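PDB 4RHZ: Cry23AA1, which binds zinc and, with its partner Cry37Aa1, forms a binary Bacillus thuringiensis toxin that probably perforates target membranes, as other aerolysin-family proteins do. Local coordinates for residues T39-E44 and P162-C167; F73-T78 and Y152-G157; T56-N61 and K145-A150. All blocks are in the same frame, centred on the assembly; numbering follows the deposited sequence.

Contact 1 (T39-E44 and P162-C167); sequences TPQFTE and PVNVEC
Gln41 lays its side chain across the ring of Pro162 at about a right angle and ends at the amide of Asn164. Its CB sits 3.5 Å from Pro162 O, and CG, placed beside the backbone N (chi1 -76°), remains near the same carbonyl, with CG to Pro162 O at 3.6 Å. Beyond CG the chain is extended, which carries CD past Pro162 CB and leaves OE1 3.5 Å from that same CB. At the tip, NE2 donates to Asn164 OD1 at 3.0 Å, with an N-H...O angle of 159°. The oxygen lies close to the plane of the Gln41 amide, but NE2 stands above the plane of the Asn164 carbonyl, 37° out of it, and so uses no lone pair there. The backbone beneath is the end of an antiparallel pairing: Thr39 and Asn164 form a hydrogen-bonded pair, with Asn164 N to Thr39 O at 2.7 Å, and Pro40 and Val163 the adjoining non-hydrogen-bonded pair. One further bond, Gln41 N to Pro162 O at 2.9 Å, follows where the strand gives way to loop. This is an edge of the long twisted sheet of an aerolysin-type toxin, and the loop leads on to a second sheet, where Thr43 bonds to Gly104. Pro40 and Val163 point to the face covered by Phe101, whereas Thr39 and Asn164 lie on the other face. There the Asn164 amide is held at both ends, since ND2 also donates, weakly, to Thr39 OG1 at 3.5 Å. A water joins Thr39 OG1 to Glu166 OE2, while Glu166 OE1 bonds to His212. Phe42 approaches the proline ring obliquely, with CE2 3.9 Å from Pro162 CD.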
loop_
_atom_site.group_PDB
_atom_site.type_symbol
_atom_site.label_atom_id
_atom_site.label_comp_id
_atom_site.label_asym_id
_atom_site.label_seq_id
_atom_site.Cartn_x
_atom_site.Cartn_y
_atom_site.Cartn_z
ATOM N N THR A 39 6.119 13.443 -11.573
ATOM C CA THR A 39 6.947 12.323 -11.227
ATOM C C THR A 39 6.831 11.942 -9.740
ATOM O O THR A 39 6.834 12.798 -8.860
ATOM C CB THR A 39 8.439 12.521 -11.639
ATOM O OG1 THR A 39 8.946 13.649 -10.966
ATOM C CG2 THR A 39 8.627 12.688 -13.184
ATOM N N PRO A 40 6.706 10.628 -9.471
ATOM C CA PRO A 40 6.599 10.028 -8.139
ATOM C C PRO A 40 7.899 10.249 -7.430
ATOM O O PRO A 40 8.901 10.123 -8.050
ATOM C CB PRO A 40 6.410 8.526 -8.446
ATOM C CG PRO A 40 7.120 8.339 -9.786
ATOM C CD PRO A 40 6.742 9.605 -10.537
ATOM N N GLN A 41 7.882 10.579 -6.149
ATOM C CA GLN A 41 9.113 10.793 -5.428
ATOM C C GLN A 41 9.912 9.488 -5.188
ATOM O O GLN A 41 11.132 9.553 -5.035
ATOM C CB GLN A 41 8.853 11.544 -4.117
ATOM C CG GLN A 41 8.604 13.019 -4.431
ATOM C CD GLN A 41 8.456 13.931 -3.226
ATOM O OE1 GLN A 41 8.561 13.504 -2.053
ATOM N NE2 GLN A 41 8.195 15.218 -3.511
ATOM N N PHE A 42 9.207 8.344 -5.129
ATOM C CA PHE A 42 9.787 7.020 -5.075
ATOM C C PHE A 42 8.834 6.113 -5.800
ATOM O O PHE A 42 7.704 6.478 -6.109
ATOM C CB PHE A 42 10.032 6.542 -3.622
ATOM C CG PHE A 42 8.809 6.613 -2.712
ATOM C CD1 PHE A 42 7.824 5.624 -2.768
ATOM C CD2 PHE A 42 8.655 7.657 -1.814
ATOM C CE1 PHE A 42 6.693 5.671 -1.940
ATOM C CE2 PHE A 42 7.533 7.729 -0.983
ATOM C CZ PHE A 42 6.527 6.721 -1.059
ATOM N N THR A 43 9.293 4.912 -6.060
ATOM C CA THR A 43 8.523 3.993 -6.851
ATOM C C THR A 43 8.313 2.604 -6.180
ATOM O O THR A 43 7.527 1.777 -6.662
ATOM C CB THR A 43 9.142 3.927 -8.243
ATOM O OG1 THR A 43 8.214 3.339 -9.147
ATOM C CG2 THR A 43 10.444 3.164 -8.236
ATOM N N GLU A 44 9.015 2.378 -5.064
ATOM C CA GLU A 44 8.896 1.163 -4.275
ATOM C C GLU A 44 8.063 1.464 -3.071
ATOM O O GLU A 44 8.510 2.195 -2.180
ATOM C CB GLU A 44 10.275 0.666 -3.786
ATOM C CG GLU A 44 11.145 -0.021 -4.849
ATOM C CD GLU A 44 11.253 -1.548 -4.595
ATOM O OE1 GLU A 44 11.922 -1.939 -3.582
ATOM O OE2 GLU A 44 10.682 -2.335 -5.420
ATOM N N PRO A 162 4.011 10.788 -2.607
ATOM C CA PRO A 162 4.110 12.185 -3.037
ATOM C C PRO A 162 4.584 12.252 -4.469
ATOM O O PRO A 162 5.439 11.455 -4.894
ATOM C CB PRO A 162 5.166 12.788 -2.093
ATOM C CG PRO A 162 5.196 11.882 -0.859
ATOM C CD PRO A 162 4.839 10.513 -1.407
ATOM N N VAL A 163 3.989 13.148 -5.255
ATOM C CA VAL A 163 4.539 13.374 -6.595
ATOM C C VAL A 163 4.979 14.851 -6.730
ATOM O O VAL A 163 4.461 15.766 -6.021
ATOM C CB VAL A 163 3.563 12.963 -7.729
ATOM C CG1 VAL A 163 3.044 11.534 -7.525
ATOM C CG2 VAL A 163 2.367 13.926 -7.815
ATOM N N ASN A 164 5.953 15.042 -7.621
ATOM C CA ASN A 164 6.393 16.330 -8.072
ATOM C C ASN A 164 5.537 16.746 -9.250
ATOM O O ASN A 164 5.377 15.975 -10.196
ATOM C CB ASN A 164 7.820 16.216 -8.550
ATOM C CG ASN A 164 8.756 15.802 -7.446
ATOM O OD1 ASN A 164 8.671 16.291 -6.306
ATOM N ND2 ASN A 164 9.617 14.837 -7.762
ATOM N N VAL A 165 5.005 17.965 -9.188
ATOM C CA VAL A 165 4.144 18.539 -10.235
ATOM C C VAL A 165 4.898 19.783 -10.816
ATOM O O VAL A 165 4.979 20.825 -10.179
ATOM C CB VAL A 165 2.779 18.949 -9.612
ATOM C CG1 VAL A 165 1.863 19.591 -10.629
ATOM C CG2 VAL A 165 2.078 17.745 -8.945
ATOM N N GLU A 166 5.472 19.638 -11.995
ATOM C CA GLU A 166 6.487 20.521 -12.504
ATOM C C GLU A 166 6.211 20.935 -13.919
ATOM O O GLU A 166 5.646 20.154 -14.708
ATOM C CB GLU A 166 7.848 19.832 -12.483
ATOM C CG GLU A 166 8.378 19.719 -11.076
ATOM C CD GLU A 166 9.765 19.119 -11.072
ATOM O OE1 GLU A 166 10.726 19.865 -10.871
ATOM O OE2 GLU A 166 9.919 17.915 -11.341
ATOM N N CYS A 167 6.626 22.159 -14.246
ATOM C CA CYS A 167 6.723 22.588 -15.676
ATOM C C CYS A 167 7.670 23.791 -15.847
ATOM O O CYS A 167 8.113 24.384 -14.865
ATOM C CB CYS A 167 5.371 22.910 -16.287
ATOM S SG CYS A 167 4.552 24.224 -15.378
HETATM O O HOH W 1 8.335 15.971 -12.059
#

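Contact 2 (F73-T78 and Y152-G157); sequences FTWTET and YIIQNG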
loop_
_atom_site.group_PDB
_atom_site.type_symbol
_atom_site.label_atom_id
_atom_site.label_comp_id
_atom_site.label_asym_id
_atom_site.label_seq_id
_atom_site.Cartn_x
_atom_site.Cartn_y
_atom_site.Cartn_z
ATOM N N PHE A 73 -14.515 -20.040 -4.906
ATOM C CA PHE A 73 -14.621 -18.913 -3.997
ATOM C C PHE A 73 -15.022 -17.684 -4.760
ATOM O O PHE A 73 -14.637 -17.475 -5.926
ATOM C CB PHE A 73 -13.268 -18.638 -3.367
ATOM C CG PHE A 73 -12.791 -19.738 -2.503
ATOM C CD1 PHE A 73 -11.816 -20.620 -2.952
ATOM C CD2 PHE A 73 -13.316 -19.894 -1.248
ATOM C CE1 PHE A 73 -11.355 -21.645 -2.124
ATOM C CE2 PHE A 73 -12.875 -20.918 -0.407
ATOM C CZ PHE A 73 -11.878 -21.794 -0.851
ATOM N N THR A 74 -15.774 -16.859 -4.087
ATOM C CA THR A 74 -16.046 -15.584 -4.640
ATOM C C THR A 74 -15.864 -14.478 -3.597
ATOM O O THR A 74 -16.215 -14.638 -2.435
ATOM C CB THR A 74 -17.429 -15.604 -5.276
ATOM O OG1 THR A 74 -17.443 -14.635 -6.315
ATOM C CG2 THR A 74 -18.535 -15.320 -4.260
ATOM N N TRP A 75 -15.320 -13.345 -4.022
ATOM C CA TRP A 75 -15.249 -12.219 -3.120
ATOM C C TRP A 75 -15.343 -10.854 -3.824
ATOM O O TRP A 75 -14.743 -10.635 -4.879
ATOM C CB TRP A 75 -13.982 -12.304 -2.277
ATOM C CG TRP A 75 -14.059 -11.471 -1.061
ATOM C CD1 TRP A 75 -14.859 -11.672 0.039
ATOM C CD2 TRP A 75 -13.316 -10.271 -0.812
ATOM N NE1 TRP A 75 -14.648 -10.655 0.967
ATOM C CE2 TRP A 75 -13.706 -9.789 0.461
ATOM C CE3 TRP A 75 -12.344 -9.564 -1.541
ATOM C CZ2 TRP A 75 -13.152 -8.624 1.025
ATOM C CZ3 TRP A 75 -11.790 -8.397 -0.982
ATOM C CH2 TRP A 75 -12.192 -7.941 0.286
ATOM N N THR A 76 -16.125 -9.956 -3.253
ATOM C CA THR A 76 -16.282 -8.624 -3.842
ATOM C C THR A 76 -15.603 -7.589 -2.942
ATOM O O THR A 76 -15.980 -7.423 -1.799
ATOM C CB THR A 76 -17.747 -8.260 -4.161
ATOM O OG1 THR A 76 -18.557 -8.605 -3.039
ATOM C CG2 THR A 76 -18.243 -9.015 -5.338
ATOM N N GLU A 77 -14.531 -7.012 -3.453
ATOM C CA GLU A 77 -13.750 -6.002 -2.729
ATOM C C GLU A 77 -14.168 -4.629 -3.252
ATOM O O GLU A 77 -14.451 -4.438 -4.450
ATOM C CB GLU A 77 -12.251 -6.155 -2.973
ATOM C CG GLU A 77 -11.771 -5.763 -4.427
ATOM C CD GLU A 77 -10.263 -5.408 -4.477
ATOM O OE1 GLU A 77 -9.532 -5.958 -3.598
ATOM O OE2 GLU A 77 -9.831 -4.598 -5.344
ATOM N N THR A 78 -14.261 -3.689 -2.342
ATOM C CA THR A 78 -14.590 -2.338 -2.752
ATOM C C THR A 78 -13.321 -1.622 -2.535
ATOM O O THR A 78 -12.750 -1.695 -1.453
ATOM C CB THR A 78 -15.766 -1.711 -1.971
ATOM O OG1 THR A 78 -16.997 -2.320 -2.416
ATOM C CG2 THR A 78 -15.862 -0.178 -2.278
ATOM N N TYR A 152 -9.294 -19.207 1.238
ATOM C CA TYR A 152 -9.181 -18.175 0.192
ATOM C C TYR A 152 -8.475 -16.948 0.776
ATOM O O TYR A 152 -8.912 -16.383 1.796
ATOM C CB TYR A 152 -10.617 -17.822 -0.270
ATOM C CG TYR A 152 -10.705 -17.048 -1.550
ATOM C CD1 TYR A 152 -9.879 -17.367 -2.631
ATOM C CD2 TYR A 152 -11.686 -16.070 -1.724
ATOM C CE1 TYR A 152 -10.004 -16.700 -3.826
ATOM C CE2 TYR A 152 -11.786 -15.370 -2.923
ATOM C CZ TYR A 152 -10.976 -15.692 -3.936
ATOM O OH TYR A 152 -11.120 -15.066 -5.121
ATOM N N ILE A 153 -7.357 -16.579 0.157
ATOM C CA ILE A 153 -6.481 -15.520 0.646
ATOM C C ILE A 153 -6.544 -14.352 -0.365
ATOM O O ILE A 153 -6.363 -14.588 -1.581
ATOM C CB ILE A 153 -4.961 -15.926 0.651
ATOM C CG1 ILE A 153 -4.534 -16.983 1.717
ATOM C CG2 ILE A 153 -4.104 -14.739 0.938
ATOM C CD1 ILE A 153 -5.544 -17.311 2.720
ATOM N N ILE A 154 -6.784 -13.117 0.112
ATOM C CA ILE A 154 -6.670 -11.924 -0.751
ATOM C C ILE A 154 -5.448 -11.098 -0.297
ATOM O O ILE A 154 -5.307 -10.777 0.898
ATOM C CB ILE A 154 -8.010 -11.152 -0.819
ATOM C CG1 ILE A 154 -8.117 -10.282 -2.087
ATOM C CG2 ILE A 154 -8.250 -10.338 0.419
ATOM C CD1 ILE A 154 -7.026 -9.309 -2.254
ATOM N N GLN A 155 -4.548 -10.835 -1.222
ATOM C CA GLN A 155 -3.370 -10.108 -0.936
ATOM C C GLN A 155 -3.608 -8.593 -1.242
ATOM O O GLN A 155 -3.718 -8.202 -2.391
ATOM C CB GLN A 155 -2.202 -10.665 -1.736
ATOM C CG GLN A 155 -0.935 -10.014 -1.433
ATOM C CD GLN A 155 0.229 -10.696 -2.055
ATOM O OE1 GLN A 155 0.866 -10.163 -2.974
ATOM N NE2 GLN A 155 0.532 -11.919 -1.568
ATOM N N ASN A 156 -3.667 -7.800 -0.183
ATOM C CA ASN A 156 -3.890 -6.356 -0.213
ATOM C C ASN A 156 -2.647 -5.532 -0.250
ATOM O O ASN A 156 -1.681 -5.841 0.455
ATOM C CB ASN A 156 -4.682 -5.931 1.006
ATOM C CG ASN A 156 -6.070 -5.614 0.638
ATOM O OD1 ASN A 156 -6.937 -6.533 0.486
ATOM N ND2 ASN A 156 -6.325 -4.287 0.379
ATOM N N GLY A 157 -2.669 -4.493 -1.080
ATOM C CA GLY A 157 -1.604 -3.453 -1.078
ATOM C C GLY A 157 -2.185 -2.046 -0.874
ATOM O O GLY A 157 -3.302 -1.780 -1.312
#
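Aromatic packing dominates where Phe73 meets Tyr152. The ring planes differ by only 6°, yet the centroids lie 4.8 Å apart and the rings barely overlap, because the side chains slide past each other in opposite directions. CH-pi contacts fill the offset: Phe73 CB sits over the centre of the Tyr152 ring, 3.4 Å from its centroid, and Tyr152 CB lies over a face of the Phe73 ring, 3.7 Å from that centroid. The tyrosine reaches this place with CG anti to the backbone N (chi1 -166°). An apolar contact continues the row, with Trp75 CB at the edge of the tyrosine, 3.8 Å from CE2. The strand axes, 8.9 Å apart and 34° from parallel, are too distant for backbone pairing, so the strands face each other as two layers of the elongated beta body. Polar ends look elsewhere: Tyr152 OH bonds to Asp136, and Glu77, whose carboxylate lies about 5 Å from the bound zinc, bonds weakly to Gly224 through OE1. The chemistry implies that here the two strands meet through ring faces and aliphatic carbons, with the tyrosine hydroxyl tying the packed ring to strand 126-142.

Contact 3 (T56-N61 and K145-A150); sequences TKRVDN and KTYVEA
Ala150 O is gripped by two groups of the facing strand: Lys57 N donates to it at 2.7 Å and 168°, and Thr56 CA adds a CA-H...O contact at 3.1 Å. The return bond of this antiparallel pair, Ala150 N to Lys57 O, is also 2.7 Å. Reciprocal bonds recur between Val59 and Val148, then between Asn61 and Thr146, where Thr146 N to Asn61 O stretches to 3.3 Å. At that end Lys145, with positive phi, and Thr146 both face Asn61, a G1 beta bulge where strand 146-179 begins. The Asn61 amide turns to nearby parts of the same chain, with ND2 bonded to Ile142 O and Tyr65 O and OD1 to Gly63 N. On the face of Arg58, Asp60 and Tyr147, Arg58 extends with CG anti to its own backbone N (chi1 -178°) and lies flat on the tyrosine. The planes are 7° apart and CZ is 3.8 Å from the ring centroid, a stacked cation-pi contact. The guanidinium edge is engaged at the same time: NE meets Asp60 OD1 at 2.6 Å and NH2 meets OD2 at 2.8 Å, a side-on salt bridge that uses the syn lone pair of each oxygen. Glu149 OE2 adds charge attraction alone, 4.4 Å from Arg58 NH1 and well out of the guanidinium plane. With one face on an aromatic ring and one edge on a carboxylate, the guanidinium is fixed in rotation, and its positive charge is probably largely balanced on this rather exposed side of the sheet.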
loop_
_atom_site.group_PDB
_atom_site.type_symbol
_atom_site.label_atom_id
_atom_site.label_comp_id
_atom_site.label_asym_id
_atom_site.label_seq_id
_atom_site.Cartn_x
_atom_site.Cartn_y
_atom_site.Cartn_z
ATOM N N THR A 56 -12.876 -20.334 4.445
ATOM C CA THR A 56 -12.282 -21.574 4.111
ATOM C C THR A 56 -13.372 -22.596 3.775
ATOM O O THR A 56 -14.522 -22.551 4.284
ATOM C CB THR A 56 -11.401 -22.103 5.266
ATOM O OG1 THR A 56 -12.283 -22.337 6.348
ATOM C CG2 THR A 56 -10.420 -21.071 5.754
ATOM N N LYS A 57 -12.980 -23.525 2.920
ATOM C CA LYS A 57 -13.855 -24.620 2.570
ATOM C C LYS A 57 -13.126 -25.901 2.969
ATOM O O LYS A 57 -11.963 -26.124 2.562
ATOM C CB LYS A 57 -14.151 -24.558 1.070
ATOM C CG LYS A 57 -15.195 -23.508 0.767
ATOM C CD LYS A 57 -15.756 -23.474 -0.604
ATOM C CE LYS A 57 -16.834 -22.334 -0.665
ATOM N NZ LYS A 57 -17.440 -22.214 -2.015
ATOM N N ARG A 58 -13.794 -26.673 3.827
ATOM C CA ARG A 58 -13.255 -27.900 4.319
ATOM C C ARG A 58 -14.006 -29.105 3.633
ATOM O O ARG A 58 -15.277 -29.119 3.532
ATOM C CB ARG A 58 -13.423 -27.964 5.845
ATOM C CG ARG A 58 -12.822 -29.223 6.458
ATOM C CD ARG A 58 -13.053 -29.402 8.017
ATOM N NE ARG A 58 -12.855 -30.798 8.428
ATOM C CZ ARG A 58 -12.395 -31.226 9.621
ATOM N NH1 ARG A 58 -12.010 -30.340 10.559
ATOM N NH2 ARG A 58 -12.290 -32.555 9.880
ATOM N N VAL A 59 -13.225 -30.109 3.225
ATOM C CA VAL A 59 -13.775 -31.334 2.594
ATOM C C VAL A 59 -13.106 -32.529 3.237
ATOM O O VAL A 59 -11.903 -32.673 3.128
ATOM C CB VAL A 59 -13.548 -31.412 1.066
ATOM C CG1 VAL A 59 -14.330 -32.609 0.439
ATOM C CG2 VAL A 59 -14.000 -30.112 0.343
ATOM N N ASP A 60 -13.905 -33.352 3.910
ATOM C CA ASP A 60 -13.466 -34.614 4.510
ATOM C C ASP A 60 -13.712 -35.812 3.532
ATOM O O ASP A 60 -14.866 -36.043 3.105
ATOM C CB ASP A 60 -14.220 -34.838 5.814
ATOM C CG ASP A 60 -13.833 -33.806 6.914
ATOM O OD1 ASP A 60 -13.723 -32.581 6.673
ATOM O OD2 ASP A 60 -13.634 -34.199 8.065
ATOM N N ASN A 61 -12.634 -36.490 3.123
ATOM C CA ASN A 61 -12.719 -37.733 2.386
ATOM C C ASN A 61 -12.635 -38.910 3.379
ATOM O O ASN A 61 -11.545 -39.376 3.745
ATOM C CB ASN A 61 -11.598 -37.819 1.346
ATOM C CG ASN A 61 -11.644 -39.181 0.511
ATOM O OD1 ASN A 61 -12.565 -39.953 0.654
ATOM N ND2 ASN A 61 -10.614 -39.440 -0.302
ATOM N N LYS A 145 -9.086 -41.023 3.655
ATOM C CA LYS A 145 -8.947 -40.768 5.089
ATOM C C LYS A 145 -8.198 -39.425 5.349
ATOM O O LYS A 145 -7.329 -39.345 6.188
ATOM C CB LYS A 145 -8.218 -41.959 5.804
ATOM C CG LYS A 145 -8.844 -43.356 5.560
ATOM C CD LYS A 145 -10.246 -43.476 6.114
ATOM C CE LYS A 145 -10.878 -44.830 5.729
ATOM N NZ LYS A 145 -12.285 -44.851 6.298
ATOM N N THR A 146 -8.524 -38.382 4.607
ATOM C CA THR A 146 -7.832 -37.105 4.762
ATOM C C THR A 146 -8.862 -36.018 4.588
ATOM O O THR A 146 -9.832 -36.162 3.826
ATOM C CB THR A 146 -6.738 -36.967 3.698
ATOM O OG1 THR A 146 -5.826 -38.058 3.866
ATOM C CG2 THR A 146 -5.973 -35.671 3.825
ATOM N N TYR A 147 -8.682 -34.928 5.314
ATOM C CA TYR A 147 -9.453 -33.767 4.965
ATOM C C TYR A 147 -8.548 -32.664 4.448
ATOM O O TYR A 147 -7.309 -32.672 4.623
ATOM C CB TYR A 147 -10.316 -33.340 6.096
ATOM C CG TYR A 147 -9.591 -32.771 7.286
ATOM C CD1 TYR A 147 -9.462 -31.364 7.455
ATOM C CD2 TYR A 147 -9.090 -33.619 8.288
ATOM C CE1 TYR A 147 -8.842 -30.818 8.570
ATOM C CE2 TYR A 147 -8.466 -33.107 9.394
ATOM C CZ TYR A 147 -8.341 -31.697 9.531
ATOM O OH TYR A 147 -7.719 -31.237 10.651
ATOM N N VAL A 148 -9.191 -31.729 3.780
ATOM C CA VAL A 148 -8.524 -30.629 3.171
ATOM C C VAL A 148 -9.220 -29.352 3.724
ATOM O O VAL A 148 -10.468 -29.312 3.921
ATOM C CB VAL A 148 -8.567 -30.881 1.665
ATOM C CG1 VAL A 148 -9.302 -29.913 0.919
ATOM C CG2 VAL A 148 -7.203 -31.195 1.108
ATOM N N GLU A 149 -8.413 -28.360 4.066
ATOM C CA GLU A 149 -8.936 -27.015 4.328
ATOM C C GLU A 149 -8.406 -26.143 3.203
ATOM O O GLU A 149 -7.158 -26.000 3.085
ATOM C CB GLU A 149 -8.435 -26.474 5.671
ATOM C CG GLU A 149 -9.384 -26.766 6.842
ATOM C CD GLU A 149 -8.748 -26.642 8.233
ATOM O OE1 GLU A 149 -7.643 -26.083 8.354
ATOM O OE2 GLU A 149 -9.338 -27.133 9.220
ATOM N N ALA A 150 -9.314 -25.616 2.368
ATOM C CA ALA A 150 -8.897 -24.736 1.283
ATOM C C ALA A 150 -9.307 -23.332 1.766
ATOM O O ALA A 150 -10.524 -23.043 1.967
ATOM C CB ALA A 150 -9.560 -25.092 -0.084
#

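How the contacts relate
All three contacts use strand 146-179 at different points along its length. Contacts 1 and 3 are edge-to-edge antiparallel pairings within one large sheet, with strands 32-40 and 50-61 as partners, and their centres lie 48 Å apart. Contact 2 instead packs this strand across the body against strand 67-90, and is the buried one, apolar where the others rely on backbone bonds. Contact 1, at the surface, adds side-chain amide bonds and one water bridge; contact 3, partly buried, adds a charged stack. Contacts 2 and 3 touch, Phe73 CZ lying 3.4 Å from Ala150 O, whereas contacts 1 and 2 are about 11 Å apart at their nearest atoms.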